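Local structure of fervidolysin (Fervidobacterium pennivorans, 1R6V) at residues G503-W508 and Y524-R529; F554-Q559 and T626-D631; V560-N565 and Q594-S599. The protein degrades keratin into peptides as a subtilisin-like serine protease, which lets the bacterium that makes it grow on native feathers. The protein carries 1 engineered substitution. All coordinates share one frame; numbering follows the deposited sequence.

Interaction 1. Residues G503-W508 and Y524-R529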
loop_
_atom_site.group_PDB
_atom_site.type_symbol
_atom_site.label_atom_id
_atom_site.label_comp_id
_atom_site.label_asym_id
_atom_site.label_seq_id
_atom_site.Cartn_x
_atom_site.Cartn_y
_atom_site.Cartn_z
ATOM N N GLY A 503 -17.102 -1.256 3.558
ATOM C CA GLY A 503 -17.682 0.082 3.593
ATOM C C GLY A 503 -17.675 0.817 2.261
ATOM O O GLY A 503 -16.620 0.937 1.640
ATOM N N GLY A 504 -18.858 1.321 1.887
ATOM C CA GLY A 504 -19.155 2.036 0.644
ATOM C C GLY A 504 -18.048 2.821 0.013
ATOM O O GLY A 504 -17.016 2.998 0.654
ATOM N N PRO A 505 -18.231 3.345 -1.221
ATOM C CA PRO A 505 -17.102 4.093 -1.787
ATOM C C PRO A 505 -16.604 5.145 -0.814
ATOM O O PRO A 505 -17.386 5.714 -0.061
ATOM C CB PRO A 505 -17.681 4.705 -3.069
ATOM C CG PRO A 505 -18.793 3.752 -3.448
ATOM C CD PRO A 505 -19.414 3.427 -2.099
ATOM N N ASP A 506 -15.310 5.364 -0.906
ATOM C CA ASP A 506 -14.665 6.325 -0.030
ATOM C C ASP A 506 -14.965 7.749 -0.487
ATOM O O ASP A 506 -14.567 8.151 -1.573
ATOM C CB ASP A 506 -13.157 6.073 -0.045
ATOM C CG ASP A 506 -12.401 6.960 0.916
ATOM O OD1 ASP A 506 -13.035 7.619 1.768
ATOM O OD2 ASP A 506 -11.157 6.984 0.824
ATOM N N HIS A 507 -15.683 8.566 0.419
ATOM C CA HIS A 507 -16.014 9.937 0.057
ATOM C C HIS A 507 -14.998 10.874 0.698
ATOM O O HIS A 507 -15.334 11.621 1.619
ATOM C CB HIS A 507 -17.426 10.280 0.544
ATOM C CG HIS A 507 -17.781 9.648 1.857
ATOM N ND1 HIS A 507 -18.002 8.295 1.995
ATOM C CD2 HIS A 507 -17.948 10.184 3.089
ATOM C CE1 HIS A 507 -18.293 8.022 3.255
ATOM N NE2 HIS A 507 -18.265 9.151 3.940
ATOM N N TRP A 508 -13.758 10.831 0.213
ATOM C CA TRP A 508 -12.680 11.664 0.755
ATOM C C TRP A 508 -12.634 13.059 0.158
ATOM O O TRP A 508 -11.922 13.930 0.657
ATOM C CB TRP A 508 -11.319 11.009 0.518
ATOM C CG TRP A 508 -10.996 10.775 -0.940
ATOM C CD1 TRP A 508 -11.347 9.693 -1.684
ATOM C CD2 TRP A 508 -10.261 11.647 -1.823
ATOM N NE1 TRP A 508 -10.882 9.824 -2.969
ATOM C CE2 TRP A 508 -10.212 11.014 -3.084
ATOM C CE3 TRP A 508 -9.644 12.897 -1.668
ATOM C CZ2 TRP A 508 -9.565 11.589 -4.194
ATOM C CZ3 TRP A 508 -9.001 13.471 -2.771
ATOM C CH2 TRP A 508 -8.967 12.814 -4.017
ATOM N N TYR A 524 -13.193 14.229 -7.417
ATOM C CA TYR A 524 -12.102 13.247 -7.510
ATOM C C TYR A 524 -12.459 11.880 -6.921
ATOM O O TYR A 524 -12.019 10.839 -7.421
ATOM C CB TYR A 524 -10.860 13.771 -6.796
ATOM C CG TYR A 524 -10.490 15.187 -7.167
ATOM C CD1 TYR A 524 -10.395 15.579 -8.499
ATOM C CD2 TYR A 524 -10.256 16.137 -6.178
ATOM C CE1 TYR A 524 -10.078 16.898 -8.837
ATOM C CE2 TYR A 524 -9.937 17.451 -6.499
ATOM C CZ TYR A 524 -9.852 17.826 -7.827
ATOM O OH TYR A 524 -9.547 19.135 -8.135
ATOM N N ALA A 525 -13.235 11.888 -5.846
ATOM C CA ALA A 525 -13.643 10.649 -5.192
ATOM C C ALA A 525 -14.709 9.931 -6.005
ATOM O O ALA A 525 -15.321 10.508 -6.896
ATOM C CB ALA A 525 -14.161 10.942 -3.787
ATOM N N ILE A 526 -14.928 8.659 -5.705
ATOM C CA ILE A 526 -15.931 7.897 -6.421
ATOM C C ILE A 526 -17.315 8.410 -6.040
ATOM O O ILE A 526 -18.183 8.567 -6.896
ATOM C CB ILE A 526 -15.853 6.421 -6.056
ATOM C CG1 ILE A 526 -14.553 5.821 -6.605
ATOM C CG2 ILE A 526 -17.067 5.691 -6.590
ATOM C CD1 ILE A 526 -14.427 5.896 -8.125
ATOM N N ALA A 527 -17.503 8.638 -4.743
ATOM C CA ALA A 527 -18.766 9.125 -4.206
ATOM C C ALA A 527 -18.525 10.513 -3.641
ATOM O O ALA A 527 -17.470 10.781 -3.063
ATOM C CB ALA A 527 -19.263 8.191 -3.099
ATOM N N LEU A 528 -19.504 11.391 -3.797
ATOM C CA LEU A 528 -19.377 12.757 -3.319
ATOM C C LEU A 528 -20.046 13.008 -1.978
ATOM O O LEU A 528 -19.828 14.056 -1.368
ATOM C CB LEU A 528 -19.974 13.715 -4.361
ATOM C CG LEU A 528 -19.357 13.615 -5.762
ATOM C CD1 LEU A 528 -20.098 14.526 -6.750
ATOM C CD2 LEU A 528 -17.888 14.004 -5.692
ATOM N N ARG A 529 -20.847 12.047 -1.518
ATOM C CA ARG A 529 -21.592 12.209 -0.271
ATOM C C ARG A 529 -21.581 11.001 0.656
ATOM O O ARG A 529 -21.656 9.866 0.199
ATOM C CB ARG A 529 -23.049 12.536 -0.589
ATOM C CG ARG A 529 -23.215 13.649 -1.595
ATOM C CD ARG A 529 -24.676 13.854 -1.951
ATOM N NE ARG A 529 -24.799 14.752 -3.092
ATOM C CZ ARG A 529 -24.494 14.417 -4.343
ATOM N NH1 ARG A 529 -24.057 13.196 -4.621
ATOM N NH2 ARG A 529 -24.595 15.316 -5.319
HETATM O O HOH W 1 -13.563 7.126 -3.568
HETATM O O HOH W 2 -17.595 13.981 1.196
#

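Interaction 2. Residues F554-Q559 and T626-D631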
loop_
_atom_site.group_PDB
_atom_site.type_symbol
_atom_site.label_atom_id
_atom_site.label_comp_id
_atom_site.label_asym_id
_atom_site.label_seq_id
_atom_site.Cartn_x
_atom_site.Cartn_y
_atom_site.Cartn_z
ATOM N N PHE A 554 -23.847 -4.450 -3.337
ATOM C CA PHE A 554 -24.391 -3.230 -2.765
ATOM C C PHE A 554 -25.735 -2.922 -3.426
ATOM O O PHE A 554 -26.008 -3.365 -4.545
ATOM C CB PHE A 554 -23.427 -2.050 -3.016
ATOM C CG PHE A 554 -22.325 -1.914 -1.989
ATOM C CD1 PHE A 554 -22.276 -2.740 -0.871
ATOM C CD2 PHE A 554 -21.360 -0.920 -2.120
ATOM C CE1 PHE A 554 -21.294 -2.582 0.105
ATOM C CE2 PHE A 554 -20.372 -0.751 -1.146
ATOM C CZ PHE A 554 -20.337 -1.584 -0.029
ATOM N N ASN A 555 -26.572 -2.181 -2.710
ATOM C CA ASN A 555 -27.865 -1.738 -3.224
ATOM C C ASN A 555 -28.134 -0.365 -2.616
ATOM O O ASN A 555 -27.522 0.009 -1.620
ATOM C CB ASN A 555 -29.003 -2.713 -2.863
ATOM C CG ASN A 555 -29.165 -2.914 -1.361
ATOM O OD1 ASN A 555 -29.348 -1.968 -0.607
ATOM N ND2 ASN A 555 -29.103 -4.166 -0.929
ATOM N N SER A 556 -29.052 0.384 -3.215
ATOM C CA SER A 556 -29.381 1.715 -2.720
ATOM C C SER A 556 -30.796 2.112 -3.128
ATOM O O SER A 556 -31.440 1.439 -3.935
ATOM C CB SER A 556 -28.401 2.744 -3.293
ATOM O OG SER A 556 -28.376 2.661 -4.709
ATOM N N THR A 557 -31.265 3.212 -2.556
ATOM C CA THR A 557 -32.577 3.746 -2.883
ATOM C C THR A 557 -32.376 5.209 -3.237
ATOM O O THR A 557 -31.546 5.897 -2.639
ATOM C CB THR A 557 -33.569 3.636 -1.704
ATOM O OG1 THR A 557 -33.024 4.267 -0.542
ATOM C CG2 THR A 557 -33.861 2.175 -1.403
ATOM N N LEU A 558 -33.130 5.675 -4.222
ATOM C CA LEU A 558 -33.027 7.065 -4.649
ATOM C C LEU A 558 -34.360 7.537 -5.180
ATOM O O LEU A 558 -34.913 6.938 -6.094
ATOM C CB LEU A 558 -31.983 7.218 -5.756
ATOM C CG LEU A 558 -31.840 8.617 -6.369
ATOM C CD1 LEU A 558 -31.377 9.594 -5.300
ATOM C CD2 LEU A 558 -30.838 8.582 -7.515
ATOM N N GLN A 559 -34.873 8.611 -4.595
ATOM C CA GLN A 559 -36.131 9.187 -5.047
ATOM C C GLN A 559 -35.913 10.677 -5.251
ATOM O O GLN A 559 -35.099 11.285 -4.564
ATOM C CB GLN A 559 -37.241 8.968 -4.011
ATOM C CG GLN A 559 -37.624 7.499 -3.793
ATOM C CD GLN A 559 -38.739 7.331 -2.771
ATOM O OE1 GLN A 559 -38.668 7.877 -1.666
ATOM N NE2 GLN A 559 -39.771 6.566 -3.131
ATOM N N THR A 626 -34.124 12.028 -2.035
ATOM C CA THR A 626 -34.092 11.173 -0.857
ATOM C C THR A 626 -33.144 10.056 -1.276
ATOM O O THR A 626 -33.471 9.224 -2.113
ATOM C CB THR A 626 -35.479 10.598 -0.504
ATOM O OG1 THR A 626 -36.399 11.675 -0.279
ATOM C CG2 THR A 626 -35.382 9.769 0.779
ATOM N N LEU A 627 -31.956 10.073 -0.690
ATOM C CA LEU A 627 -30.914 9.110 -1.022
ATOM C C LEU A 627 -30.638 8.183 0.152
ATOM O O LEU A 627 -30.135 8.620 1.179
ATOM C CB LEU A 627 -29.650 9.883 -1.377
ATOM C CG LEU A 627 -28.389 9.093 -1.720
ATOM C CD1 LEU A 627 -28.636 8.168 -2.928
ATOM C CD2 LEU A 627 -27.299 10.109 -2.019
ATOM N N ASN A 628 -30.957 6.909 -0.011
ATOM C CA ASN A 628 -30.759 5.949 1.067
ATOM C C ASN A 628 -31.418 6.437 2.360
ATOM O O ASN A 628 -30.885 6.266 3.461
ATOM C CB ASN A 628 -29.260 5.683 1.260
ATOM C CG ASN A 628 -28.642 5.040 0.032
ATOM O OD1 ASN A 628 -29.211 4.111 -0.532
ATOM N ND2 ASN A 628 -27.485 5.536 -0.396
ATOM N N GLY A 629 -32.583 7.064 2.198
ATOM C CA GLY A 629 -33.343 7.563 3.333
ATOM C C GLY A 629 -33.071 8.982 3.788
ATOM O O GLY A 629 -33.817 9.538 4.594
ATOM N N GLU A 630 -32.014 9.589 3.271
ATOM C CA GLU A 630 -31.669 10.933 3.678
ATOM C C GLU A 630 -32.210 11.978 2.713
ATOM O O GLU A 630 -32.026 11.860 1.503
ATOM C CB GLU A 630 -30.155 11.055 3.775
ATOM C CG GLU A 630 -29.688 12.363 4.344
ATOM C CD GLU A 630 -28.188 12.405 4.506
ATOM O OE1 GLU A 630 -27.637 11.483 5.151
ATOM O OE2 GLU A 630 -27.566 13.358 3.988
ATOM N N ASP A 631 -32.892 12.991 3.244
ATOM C CA ASP A 631 -33.415 14.041 2.380
ATOM C C ASP A 631 -32.341 15.079 2.115
ATOM O O ASP A 631 -31.685 15.566 3.037
ATOM C CB ASP A 631 -34.632 14.742 2.999
ATOM C CG ASP A 631 -35.869 13.874 3.013
ATOM O OD1 ASP A 631 -35.966 12.922 2.205
ATOM O OD2 ASP A 631 -36.765 14.167 3.830
HETATM O O HOH W 3 -34.165 6.837 -0.524
HETATM O O HOH W 4 -30.957 2.314 0.983
#

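Interaction 3. Residues V560-N565 and Q594-S599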
loop_
_atom_site.group_PDB
_atom_site.type_symbol
_atom_site.label_atom_id
_atom_site.label_comp_id
_atom_site.label_asym_id
_atom_site.label_seq_id
_atom_site.Cartn_x
_atom_site.Cartn_y
_atom_site.Cartn_z
ATOM N N VAL A 560 -36.620 11.262 -6.213
ATOM C CA VAL A 560 -36.512 12.695 -6.443
ATOM C C VAL A 560 -37.909 13.281 -6.646
ATOM O O VAL A 560 -38.734 12.706 -7.347
ATOM C CB VAL A 560 -35.629 13.040 -7.671
ATOM C CG1 VAL A 560 -36.198 12.435 -8.931
ATOM C CG2 VAL A 560 -35.534 14.548 -7.809
ATOM N N LYS A 561 -38.163 14.420 -6.007
ATOM C CA LYS A 561 -39.454 15.106 -6.115
ATOM C C LYS A 561 -39.201 16.608 -6.273
ATOM O O LYS A 561 -38.427 17.181 -5.519
ATOM C CB LYS A 561 -40.283 14.849 -4.849
ATOM C CG LYS A 561 -41.590 15.633 -4.752
ATOM C CD LYS A 561 -42.343 15.273 -3.469
ATOM C CE LYS A 561 -43.597 16.126 -3.280
ATOM N NZ LYS A 561 -44.365 15.704 -2.068
ATOM N N PHE A 562 -39.842 17.245 -7.252
ATOM C CA PHE A 562 -39.668 18.684 -7.450
ATOM C C PHE A 562 -40.949 19.396 -7.042
ATOM O O PHE A 562 -42.041 18.901 -7.293
ATOM C CB PHE A 562 -39.354 19.012 -8.904
ATOM C CG PHE A 562 -38.178 18.272 -9.443
ATOM C CD1 PHE A 562 -38.350 17.042 -10.065
ATOM C CD2 PHE A 562 -36.900 18.795 -9.321
ATOM C CE1 PHE A 562 -37.255 16.329 -10.569
ATOM C CE2 PHE A 562 -35.794 18.099 -9.816
ATOM C CZ PHE A 562 -35.979 16.859 -10.444
ATOM N N SER A 563 -40.790 20.568 -6.438
ATOM C CA SER A 563 -41.915 21.359 -5.932
ATOM C C SER A 563 -42.283 22.597 -6.747
ATOM O O SER A 563 -43.341 23.199 -6.527
ATOM C CB SER A 563 -41.581 21.810 -4.519
ATOM O OG SER A 563 -40.385 22.578 -4.538
ATOM N N THR A 564 -41.420 22.974 -7.683
ATOM C CA THR A 564 -41.634 24.169 -8.494
ATOM C C THR A 564 -42.727 24.028 -9.551
ATOM O O THR A 564 -42.872 22.981 -10.163
ATOM C CB THR A 564 -40.315 24.579 -9.194
ATOM O OG1 THR A 564 -39.258 24.629 -8.229
ATOM C CG2 THR A 564 -40.459 25.952 -9.853
ATOM N N ASN A 565 -43.505 25.091 -9.756
ATOM C CA ASN A 565 -44.546 25.064 -10.772
ATOM C C ASN A 565 -43.917 25.465 -12.109
ATOM O O ASN A 565 -43.414 26.577 -12.247
ATOM C CB ASN A 565 -45.665 26.044 -10.402
ATOM C CG ASN A 565 -46.610 26.305 -11.556
ATOM O OD1 ASN A 565 -46.892 25.413 -12.356
ATOM N ND2 ASN A 565 -47.121 27.530 -11.639
ATOM N N GLN A 594 -44.500 15.255 -7.730
ATOM C CA GLN A 594 -44.525 13.842 -8.065
ATOM C C GLN A 594 -43.176 13.240 -7.663
ATOM O O GLN A 594 -42.133 13.814 -7.956
ATOM C CB GLN A 594 -44.746 13.664 -9.566
ATOM C CG GLN A 594 -44.743 12.213 -10.007
ATOM C CD GLN A 594 -45.241 12.037 -11.427
ATOM O OE1 GLN A 594 -44.514 11.555 -12.298
ATOM N NE2 GLN A 594 -46.495 12.425 -11.668
ATOM N N THR A 595 -43.202 12.106 -6.968
ATOM C CA THR A 595 -41.965 11.453 -6.543
ATOM C C THR A 595 -41.513 10.441 -7.587
ATOM O O THR A 595 -42.232 9.483 -7.872
ATOM C CB THR A 595 -42.141 10.700 -5.199
ATOM O OG1 THR A 595 -42.459 11.630 -4.156
ATOM C CG2 THR A 595 -40.858 9.962 -4.829
ATOM N N TYR A 596 -40.333 10.662 -8.167
ATOM C CA TYR A 596 -39.789 9.733 -9.157
ATOM C C TYR A 596 -38.875 8.773 -8.403
ATOM O O TYR A 596 -37.991 9.209 -7.671
ATOM C CB TYR A 596 -38.968 10.465 -10.222
ATOM C CG TYR A 596 -39.742 11.500 -11.002
ATOM C CD1 TYR A 596 -39.777 12.829 -10.588
ATOM C CD2 TYR A 596 -40.446 11.143 -12.150
ATOM C CE1 TYR A 596 -40.501 13.784 -11.306
ATOM C CE2 TYR A 596 -41.171 12.087 -12.873
ATOM C CZ TYR A 596 -41.195 13.403 -12.443
ATOM O OH TYR A 596 -41.934 14.332 -13.142
ATOM N N ASP A 597 -39.097 7.475 -8.573
ATOM C CA ASP A 597 -38.282 6.472 -7.886
ATOM C C ASP A 597 -37.232 5.952 -8.852
ATOM O O ASP A 597 -37.548 5.307 -9.849
ATOM C CB ASP A 597 -39.169 5.327 -7.376
ATOM C CG ASP A 597 -38.408 4.327 -6.508
ATOM O OD1 ASP A 597 -37.268 4.617 -6.101
ATOM O OD2 ASP A 597 -38.966 3.248 -6.223
ATOM N N LEU A 598 -35.974 6.255 -8.553
ATOM C CA LEU A 598 -34.862 5.842 -9.393
ATOM C C LEU A 598 -34.060 4.719 -8.736
ATOM O O LEU A 598 -32.982 4.370 -9.210
ATOM C CB LEU A 598 -33.945 7.043 -9.638
ATOM C CG LEU A 598 -34.633 8.226 -10.325
ATOM C CD1 LEU A 598 -33.673 9.393 -10.436
ATOM C CD2 LEU A 598 -35.117 7.799 -11.702
ATOM N N SER A 599 -34.595 4.161 -7.655
ATOM C CA SER A 599 -33.921 3.102 -6.910
ATOM C C SER A 599 -33.406 1.934 -7.744
ATOM O O SER A 599 -32.508 1.225 -7.305
ATOM C CB SER A 599 -34.844 2.565 -5.812
ATOM O OG SER A 599 -35.058 3.534 -4.801
HETATM O O HOH W 5 -44.573 13.113 -3.031
HETATM O O HOH W 6 -41.661 16.047 -9.163
#

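Interaction 1. Residues G503-W508 and Y524-R529
In the Ig-like beta-sandwich domain of fervidolysin, the chain leaving strand 496-505 is met by the irregular segment Tyr524-Arg529, and Trp508 closing over Ala525 is the clearest point of the meeting. It is a worked example of how two pieces of chain without a shared sheet can hold together: no direct hydrogen bond crosses between them, and side-chain packing and water do the work. The methyl CB of Ala525 lies over one face of the indole, a CH-pi contact 3.8 Å from the centroid of the five-membered ring and 23° off its normal. The six-membered end of the same indole reaches Tyr524, where CH2 of Trp508 comes within 3.5 Å of CB of Tyr524, the two side chains crossing at about a right angle. A chi1 of 60° sets CG of Trp508 between its own N and carbonyl carbon, and the indole is thereby carried back to these two residues. Pro505 makes a second apolar patch, its CB lying 3.7 Å from CG2 of Ile526 and 3.8 Å from CB of Ala527. Between the patches the backbones approach without pairing: CA of His507 directs its hydrogen to O of Ala527, 3.5 Å away. A water bridges the gap, donating a hydrogen bond to O of Asp506 at a short distance and accepting one from N of Ile526 at 3.0 Å. The imidazole has one face over the carbonyl carbon of Arg529, while its ND1 donates a weak bond to O of Pro505. Outside the pair, Tyr524 OH is bonded to Asp79 and Lys75 of the propeptide, and Arg529 forms salt bridges with Asp649 and Glu532. The contact thus lies at the end of strand 496-505, with helix 74-81 of the propeptide at Tyr524 and the second sandwich domain, through Asp649, at Arg529.

Interaction 2. Residues F554-Q559 and T626-D631
Thr626, Asn628 and Thr557 bury the most surface where Phe554-Gln559 meets Thr626-Asp631, antiparallel at Leu558-Gln559 and Thr626-Leu627, and each illustrates a different way of fastening a strand end. Thr626 supplies the regular part: its backbone and that of Gln559 exchange two hydrogen bonds, N of Thr626 to O of Gln559 at 2.8 Å and N of Gln559 to O of Thr626 at 2.9 Å. Its hydroxyl turns to its own hairpin instead, donating to OD1 of Asp631 nearly along the C-O axis at 2.8 Å. Asn628 takes over where the ladder ends. Its N donates to O of Thr557, and its side chain reaches back: with CG of Asn628 anti to the carbonyl carbon (chi1 -63°), its OD1 comes to N of Thr557 and accepts from it at 3.0 Å, the donor tilted 32° from the amide plane. ND2 donates to O of Ala531. Thr557 gathers water with OG1, which lies 2.8 Å from one molecule, itself an acceptor from N of Gly629, and 3.2 Å from another that donates to OD1 of Asn628. On the other face from Gln559 and Thr626, Leu558 and Leu627 meet through their CD1 methyls at 3.9 Å and pack against Ile668. Asn628 and Gly629 are the central residues of a type I' beta turn, the tight link of a two-residue beta hairpin, here joining strands 619-627 and 630-638 of the second sandwich domain.

Interaction 3. Residues V560-N565 and Q594-S599
Val560 and Tyr596 pack closely where strands 558-562 and 595-597 run antiparallel, while the side chains of Lys561 and Thr595 meet on the solvent side. Two backbone bonds join the first pair: N of Val560 donates to O of Tyr596 at 2.9 Å, and N of Tyr596 to O of Val560 at 2.7 Å. On the same face CG1 of Val560, placed between its N and carbonyl carbon by a chi1 of 60°, presses on CB of Tyr596 at 3.6 Å. The phenol ring brings its edge to O of Val560, and farther along CE1 lies 4.1 Å from CD1 of Phe562, near the plane of the Phe562 ring. Phe574 of strand 573-577 meets both aromatic rings, while Tyr596 OH is bonded to O of Ala589. The opposite face is quite different. Lys561, extended throughout, lays CD 3.7 Å from OG1 of Thr595, yet its ammonium meets the hydroxyl only through a water, 2.8 Å from Lys561 NZ. Farther along the backbone, direct pairing gives way as well: another water accepts from N of Phe562 and lies 2.6 Å from O of Gln594, to which it can donate. The chemistry thus differs between the two faces of the pair of strands: aromatic and aliphatic groups bind the Val560 and Tyr596 face into the sandwich, whereas the Lys561 ammonium and Thr595 hydroxyl on the other are linked through solvent.

How the interactions relate
Strand 558-562 serves both interaction 2 and interaction 3, pairing with 619-627 on one flank and with the edge strand 595-597 on the other, so both contacts lie in one four-stranded antiparallel sheet. They touch directly: Leu558 O lies 2.8 Å from Leu598 N, a probable hydrogen bond. Both are partly buried and depend largely on backbone bonds, interaction 2 adding a side-chain amide, with water at their outer margins. Interaction 1 is the more buried, belongs to the preceding sandwich domain and relies on apolar and aromatic packing. It meets interaction 2 where Gly504 CA packs 3.5 Å from Phe554 CE2, whereas interaction 3 stays about 11 Å from interaction 1 between nearest atoms.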